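Local coordinates for protein pngf-ii (Elizabethkingia meningoseptica, PDB 4R4X) that acts as a bacterial peptide:N-glycosidase of the PNGase F family, probably releasing N-linked glycans from glycoproteins, at residues 299-304 / 384-389. Residues are numbered along the deposited sequence; the frame is centred on the assembly and turned at random.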
ATOM      1  N   LEU A 299       3.580   5.878 -11.566  1.00 12.75           N
ATOM      2  CA  LEU A 299       3.137   5.700 -10.170  1.00 12.47           C
ATOM      3  C   LEU A 299       4.331   5.431  -9.253  1.00 13.69           C
ATOM      4  O   LEU A 299       4.389   5.961  -8.151  1.00 14.57           O
ATOM      5  CB  LEU A 299       2.146   4.545 -10.025  1.00 12.47           C
ATOM      6  CG  LEU A 299       0.836   4.618 -10.803  1.00 12.17           C
ATOM      7  CD1 LEU A 299      -0.096   3.502 -10.308  1.00 12.64           C
ATOM      8  CD2 LEU A 299       0.175   5.995 -10.615  1.00 12.57           C
HETATM    9  N   MSE A 300       5.272   4.622  -9.729  1.00 14.44           N
HETATM   10  CA  MSE A 300       6.415   4.140  -8.927  0.50 15.37           C
HETATM   11  C   MSE A 300       7.538   3.818  -9.874  1.00 14.44           C
HETATM   12  O   MSE A 300       7.362   3.018 -10.782  1.00 14.76           O
HETATM   13  CB  MSE A 300       6.045   2.861  -8.145  0.50 17.05           C
HETATM   14  CG  MSE A 300       7.221   2.220  -7.393  0.50 19.08           C
HETATM   15 SE   MSE A 300       7.028   0.255  -7.205  0.50 23.18          SE
HETATM   16  CE  MSE A 300       5.104   0.151  -6.809  0.50 21.84           C
ATOM     17  N   ARG A 301       8.706   4.444  -9.682  1.00 13.47           N
ATOM     18  CA  ARG A 301       9.917   4.106 -10.404  1.00 14.14           C
ATOM     19  C   ARG A 301      10.740   3.219  -9.481  1.00 13.79           C
ATOM     20  O   ARG A 301      10.963   3.567  -8.305  1.00 14.05           O
ATOM     21  CB  ARG A 301      10.700   5.374 -10.793  1.00 15.39           C
ATOM     22  CG  ARG A 301      12.111   5.134 -11.341  1.00 16.92           C
ATOM     23  CD  ARG A 301      12.286   5.333 -12.834  1.00 16.52           C
ATOM     24  NE  ARG A 301      11.764   6.609 -13.331  1.00 16.31           N
ATOM     25  CZ  ARG A 301      12.415   7.773 -13.439  1.00 15.86           C
ATOM     26  NH1 ARG A 301      13.680   7.917 -13.067  1.00 15.71           N
ATOM     27  NH2 ARG A 301      11.756   8.839 -13.900  1.00 14.96           N
ATOM     28  N   PHE A 302      11.149   2.051  -9.989  1.00 13.22           N
ATOM     29  CA  PHE A 302      11.873   1.081  -9.184  1.00 12.60           C
ATOM     30  C   PHE A 302      12.962   0.431 -10.019  1.00 12.68           C
ATOM     31  O   PHE A 302      12.951   0.488 -11.259  1.00 12.88           O
ATOM     32  CB  PHE A 302      10.938   0.009  -8.568  1.00 12.30           C
ATOM     33  CG  PHE A 302      10.304  -0.925  -9.576  1.00 12.76           C
ATOM     34  CD1 PHE A 302       9.152  -0.552 -10.277  1.00 12.92           C
ATOM     35  CD2 PHE A 302      10.839  -2.195  -9.814  1.00 12.63           C
ATOM     36  CE1 PHE A 302       8.576  -1.405 -11.211  1.00 13.55           C
ATOM     37  CE2 PHE A 302      10.265  -3.054 -10.754  1.00 13.50           C
ATOM     38  CZ  PHE A 302       9.131  -2.666 -11.451  1.00 12.91           C
ATOM     39  N   PHE A 303      13.920  -0.181  -9.330  1.00 11.70           N
ATOM     40  CA  PHE A 303      14.977  -0.893 -10.012  1.00 11.13           C
ATOM     41  C   PHE A 303      15.039  -2.291  -9.468  1.00 10.73           C
ATOM     42  O   PHE A 303      15.043  -2.469  -8.260  1.00 11.18           O
ATOM     43  CB  PHE A 303      16.279  -0.133  -9.852  1.00 11.23           C
ATOM     44  CG  PHE A 303      16.254   1.170 -10.578  1.00 11.35           C
ATOM     45  CD1 PHE A 303      15.666   2.278 -10.000  1.00 11.40           C
ATOM     46  CD2 PHE A 303      16.670   1.236 -11.893  1.00 11.60           C
ATOM     47  CE1 PHE A 303      15.528   3.468 -10.703  1.00 11.87           C
ATOM     48  CE2 PHE A 303      16.577   2.433 -12.599  1.00 12.60           C
ATOM     49  CZ  PHE A 303      15.979   3.546 -12.012  1.00 11.76           C
ATOM     50  N   THR A 304      15.076  -3.284 -10.350  1.00 11.07           N
ATOM     51  CA  THR A 304      15.204  -4.680  -9.885  1.00 11.39           C
ATOM     52  C   THR A 304      16.589  -4.916  -9.311  1.00 11.37           C
ATOM     53  O   THR A 304      17.574  -4.281  -9.716  1.00 11.57           O
ATOM     54  CB  THR A 304      14.914  -5.757 -10.953  1.00 11.71           C
ATOM     55  OG1 THR A 304      15.997  -5.835 -11.894  1.00 12.19           O
ATOM     56  CG2 THR A 304      13.615  -5.505 -11.669  1.00 11.99           C
ATOM     57  N   ASN A 384       7.788  13.348 -19.348  1.00 13.10           N
ATOM     58  CA  ASN A 384       8.296  12.042 -18.946  1.00 13.50           C
ATOM     59  C   ASN A 384       9.280  11.568 -19.998  1.00 13.32           C
ATOM     60  O   ASN A 384       8.876  11.247 -21.123  1.00 13.26           O
ATOM     61  CB  ASN A 384       7.160  11.045 -18.808  1.00 13.84           C
ATOM     62  CG  ASN A 384       7.577   9.797 -18.049  1.00 14.80           C
ATOM     63  OD1 ASN A 384       8.752   9.412 -18.023  1.00 13.80           O
ATOM     64  ND2 ASN A 384       6.609   9.171 -17.396  1.00 16.19           N
ATOM     65  N   THR A 385      10.563  11.563 -19.646  1.00 12.84           N
ATOM     66  CA  THR A 385      11.593  11.127 -20.561  1.00 13.17           C
ATOM     67  C   THR A 385      11.876   9.643 -20.486  1.00 13.10           C
ATOM     68  O   THR A 385      12.583   9.132 -21.328  1.00 13.71           O
ATOM     69  CB  THR A 385      12.930  11.866 -20.357  1.00 12.95           C
ATOM     70  OG1 THR A 385      13.549  11.452 -19.126  1.00 12.77           O
ATOM     71  CG2 THR A 385      12.709  13.399 -20.361  1.00 13.71           C
ATOM     72  N   THR A 386      11.334   8.959 -19.487  1.00 12.96           N
ATOM     73  CA  THR A 386      11.612   7.540 -19.301  1.00 13.02           C
ATOM     74  C   THR A 386      11.099   6.705 -20.484  1.00 13.79           C
ATOM     75  O   THR A 386       9.891   6.687 -20.763  1.00 13.29           O
ATOM     76  CB  THR A 386      10.983   7.022 -17.998  1.00 12.98           C
ATOM     77  OG1 THR A 386      11.426   7.813 -16.880  1.00 12.54           O
ATOM     78  CG2 THR A 386      11.355   5.545 -17.760  1.00 13.32           C
ATOM     79  N   ASN A 387      11.990   5.980 -21.150  1.00 13.97           N
ATOM     80  CA  ASN A 387      11.563   5.254 -22.347  1.00 14.63           C
ATOM     81  C   ASN A 387      11.104   3.823 -22.037  1.00 15.21           C
ATOM     82  O   ASN A 387      11.816   2.808 -22.235  1.00 14.89           O
ATOM     83  CB  ASN A 387      12.577   5.357 -23.483  1.00 15.39           C
ATOM     84  CG  ASN A 387      13.919   4.757 -23.139  1.00 16.30           C
ATOM     85  OD1 ASN A 387      14.378   4.828 -21.991  1.00 16.61           O
ATOM     86  ND2 ASN A 387      14.558   4.155 -24.137  1.00 15.96           N
ATOM     87  N   VAL A 388       9.880   3.775 -21.527  1.00 15.29           N
ATOM     88  CA  VAL A 388       9.190   2.533 -21.256  1.00 15.09           C
ATOM     89  C   VAL A 388       9.074   1.746 -22.544  1.00 14.79           C
ATOM     90  O   VAL A 388       9.067   0.511 -22.503  1.00 14.75           O
ATOM     91  CB  VAL A 388       7.826   2.808 -20.602  1.00 15.19           C
ATOM     92  CG1 VAL A 388       6.797   1.716 -20.875  1.00 15.64           C
ATOM     93  CG2 VAL A 388       8.017   3.018 -19.095  1.00 15.45           C
HETATM   94  N   MSE A 389       9.012   2.457 -23.675  1.00 14.88           N
HETATM   95  CA  MSE A 389       8.991   1.812 -24.993  1.00 16.35           C
HETATM   96  C   MSE A 389      10.387   1.567 -25.564  1.00 16.75           C
HETATM   97  O   MSE A 389      10.577   1.542 -26.784  1.00 16.28           O
HETATM   98  CB  MSE A 389       8.096   2.660 -25.925  1.00 17.35           C
HETATM   99  CG  MSE A 389       6.635   2.342 -25.655  1.00 19.73           C
HETATM  100 SE   MSE A 389       5.520   3.509 -26.807  1.00 25.97          SE
HETATM  101  CE  MSE A 389       5.771   2.491 -28.463  1.00 23.52           C
TER
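Arg301 reaches from its strand to Thr386 in the loop 384-389. The meeting is narrow. OG1 of Thr386 lies over one face of the guanidinium, with Arg301 NH2 3.2 Å from Thr386 OG1. Arg301 CZ is 3.6 Å from the same Thr386 OG1. The angle is poor for a hydrogen bond, as OG1 sits over the face and not at an N-H. The two groups are in close polar contact without such a bond. The arginine chain leaves with CG anti to the backbone N (chi1 170°), then bends at chi2 and chi3. The bends turn a face of the guanidinium to Thr386 OG1.

Glu298, just before the strand segment, links the two. Its OE1 forms a salt bridge with Arg301 NH2, and its OE2 is hydrogen-bonded to Thr386 OG1. One carboxylate therefore grips both partners in a buried place. Since both touching residues are buried, the loose part of the contact is the spread of the backbones and not a solvent side. The nearest CA atoms, of Arg301 and Thr386, are 9.7 Å from each other. Asn384 OD1 stays 5.1 Å from Arg301 NH2.

The loop has its own bracing. Asn384 OD1 accepts from Thr386 N at 3.0 Å in an Asx turn, with the donor tilted 20° from the carbonyl plane. This helps fix the backbone from which Thr386 reaches out.

Segment 299-304 lies in the N-terminal PNGase F family region. Strand 297-303 runs between strands 248-253 and 493-504 of a large antiparallel sheet, and the loop follows strand 378-384 at that sheet's edge. Thr386 and Val388 touch Asp250 of strand 248-253, while Met300 and Phe302 pack on strand 231-240 of another sheet.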